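Local coordinates for BDI-0842-like domain-containing protein (Parabacteroides distasonis, PDB 4JM1), which is of unknown function but adopts a small alpha/beta fold resembling the prodomain of alpha-lytic protease, at residues F24-I29 and L60-K65. Sequence-based numbering, arbitrary orientation.
Sequences FLVIAI and LIVDIK
L60 meets F24 and V26 at one end of a parallel strand pair. With CG beside its own backbone N (chi1 -51°), L60 brings CD1 to 3.8 Å from F24 CB, while L60 CD2 lies near F24 CD2; the same CD1 methyl grazes V26 CG2. At the other end I29 is placed by a different rotamer: CG1 sits between the backbone N and the carbonyl carbon (chi1 63°), and from there I29 CG1 lies 3.7 Å from I61 CG2, with I29 CD1 close behind. On the face shared by L60, V62 CG2 packs 3.7 Å from A28 CB and also touches V26 CG1, which V62 CG1 meets as well. A28 CB also takes I64 CD1 at 3.6 Å.

Five backbone bonds fix the register, running from L60 N to L25 O (2.9 Å) through I27 and V62 to I64 N on I29 O (2.8 Å), all with N-H...O angles of 164° or more. At the strand's end, D63 OD1 accepts K65 N at 2.9 Å from above the carboxylate plane, closing an Asx turn, and receives K65 NZ on its syn lone pair at 2.8 Å. K65 N would probably lose its turn acceptor, and the lysine a carboxylate partner, were D63 an alanine, leaving the salt bridge to D30. I29 and I61 both touch L40 of helix 38-50, which links these adjacent strands: the parallel pairing and intervening helix define a beta-alpha-beta crossover, here forming the centre of a four-stranded mixed sheet.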
loop_
_atom_site.group_PDB
_atom_site.type_symbol
_atom_site.label_atom_id
_atom_site.label_comp_id
_atom_site.label_asym_id
_atom_site.label_seq_id
_atom_site.Cartn_x
_atom_site.Cartn_y
_atom_site.Cartn_z
ATOM N N PHE A 24 -1.875 8.360 -1.841
ATOM C CA PHE A 24 -2.159 7.018 -1.344
ATOM C C PHE A 24 -0.871 6.251 -1.071
ATOM O O PHE A 24 0.142 6.425 -1.754
ATOM C CB PHE A 24 -3.044 6.232 -2.323
ATOM C CG PHE A 24 -4.458 6.755 -2.409
ATOM C CD1 PHE A 24 -4.796 7.741 -3.307
ATOM C CD2 PHE A 24 -5.435 6.274 -1.586
ATOM C CE1 PHE A 24 -6.100 8.239 -3.386
ATOM C CE2 PHE A 24 -6.748 6.761 -1.653
ATOM C CZ PHE A 24 -7.078 7.725 -2.558
ATOM N N LEU A 25 -0.949 5.367 -0.092
ATOM C CA LEU A 25 0.113 4.378 0.166
ATOM C C LEU A 25 -0.319 3.095 -0.518
ATOM O O LEU A 25 -1.356 2.524 -0.169
ATOM C CB LEU A 25 0.324 4.155 1.668
ATOM C CG LEU A 25 1.286 3.032 2.066
ATOM C CD1 LEU A 25 2.666 3.194 1.445
ATOM C CD2 LEU A 25 1.365 2.966 3.606
ATOM N N VAL A 26 0.466 2.686 -1.505
ATOM C CA VAL A 26 0.204 1.497 -2.304
ATOM C C VAL A 26 1.129 0.371 -1.840
ATOM O O VAL A 26 2.360 0.570 -1.737
ATOM C CB VAL A 26 0.405 1.746 -3.795
ATOM C CG1 VAL A 26 0.126 0.462 -4.597
ATOM C CG2 VAL A 26 -0.485 2.911 -4.288
ATOM N N ILE A 27 0.513 -0.758 -1.492
ATOM C CA ILE A 27 1.208 -1.904 -0.945
ATOM C C ILE A 27 0.949 -3.123 -1.826
ATOM O O ILE A 27 -0.206 -3.502 -2.038
ATOM C CB ILE A 27 0.795 -2.137 0.519
ATOM C CG1 ILE A 27 1.153 -0.870 1.360
ATOM C CG2 ILE A 27 1.469 -3.378 1.077
ATOM C CD1 ILE A 27 0.685 -0.854 2.787
ATOM N N ALA A 28 2.040 -3.730 -2.303
ATOM C CA ALA A 28 1.980 -4.881 -3.205
ATOM C C ALA A 28 2.269 -6.154 -2.407
ATOM O O ALA A 28 3.303 -6.256 -1.744
ATOM C CB ALA A 28 2.977 -4.723 -4.353
ATOM N N ILE A 29 1.349 -7.113 -2.505
ATOM C CA ILE A 29 1.433 -8.402 -1.830
ATOM C C ILE A 29 1.372 -9.559 -2.841
ATOM O O ILE A 29 0.965 -9.389 -4.007
ATOM C CB ILE A 29 0.285 -8.577 -0.773
ATOM C CG1 ILE A 29 -1.092 -8.556 -1.455
ATOM C CG2 ILE A 29 0.388 -7.501 0.303
ATOM C CD1 ILE A 29 -2.196 -9.122 -0.585
ATOM N N LEU A 60 -3.950 1.414 -0.640
ATOM C CA LEU A 60 -4.391 0.605 -1.759
ATOM C C LEU A 60 -3.544 -0.655 -1.764
ATOM O O LEU A 60 -2.314 -0.563 -1.686
ATOM C CB LEU A 60 -4.268 1.351 -3.107
ATOM C CG LEU A 60 -4.918 2.733 -3.105
ATOM C CD1 LEU A 60 -4.504 3.469 -4.396
ATOM C CD2 LEU A 60 -6.448 2.658 -2.922
ATOM N N ILE A 61 -4.191 -1.818 -1.888
ATOM C CA ILE A 61 -3.496 -3.086 -2.059
ATOM C C ILE A 61 -3.513 -3.482 -3.526
ATOM O O ILE A 61 -4.540 -3.381 -4.181
ATOM C CB ILE A 61 -4.116 -4.220 -1.207
ATOM C CG1 ILE A 61 -4.294 -3.768 0.263
ATOM C CG2 ILE A 61 -3.271 -5.532 -1.345
ATOM C CD1 ILE A 61 -3.025 -3.507 1.069
ATOM N N VAL A 62 -2.344 -3.867 -4.030
ATOM C CA VAL A 62 -2.208 -4.406 -5.362
ATOM C C VAL A 62 -1.440 -5.744 -5.307
ATOM O O VAL A 62 -0.820 -6.087 -4.290
ATOM C CB VAL A 62 -1.439 -3.390 -6.301
ATOM C CG1 VAL A 62 -2.224 -2.058 -6.457
ATOM C CG2 VAL A 62 0.007 -3.161 -5.873
ATOM N N ASP A 63 -1.555 -6.521 -6.394
ATOM C CA ASP A 63 -0.832 -7.798 -6.513
ATOM C C ASP A 63 0.545 -7.507 -7.084
ATOM O O ASP A 63 0.656 -6.947 -8.174
ATOM C CB ASP A 63 -1.629 -8.753 -7.398
ATOM C CG ASP A 63 -1.071 -10.180 -7.430
ATOM O OD1 ASP A 63 0.088 -10.428 -7.019
ATOM O OD2 ASP A 63 -1.839 -11.068 -7.861
ATOM N N ILE A 64 1.589 -7.919 -6.356
ATOM C CA ILE A 64 2.969 -7.801 -6.834
ATOM C C ILE A 64 3.179 -8.428 -8.235
ATOM O O ILE A 64 4.035 -7.980 -9.006
ATOM C CB ILE A 64 3.963 -8.443 -5.821
ATOM C CG1 ILE A 64 5.420 -8.035 -6.102
ATOM C CG2 ILE A 64 3.822 -10.008 -5.779
ATOM C CD1 ILE A 64 5.740 -6.561 -5.797
ATOM N N LYS A 65 2.368 -9.426 -8.558
ATOM C CA LYS A 65 2.511 -10.143 -9.823
ATOM C C LYS A 65 1.988 -9.378 -11.025
ATOM O O LYS A 65 2.253 -9.780 -12.170
ATOM C CB LYS A 65 1.825 -11.505 -9.759
ATOM C CG LYS A 65 2.461 -12.465 -8.728
ATOM C CD LYS A 65 1.802 -13.821 -8.699
ATOM C CE LYS A 65 0.375 -13.801 -8.164
ATOM N NZ LYS A 65 0.289 -13.186 -6.774
#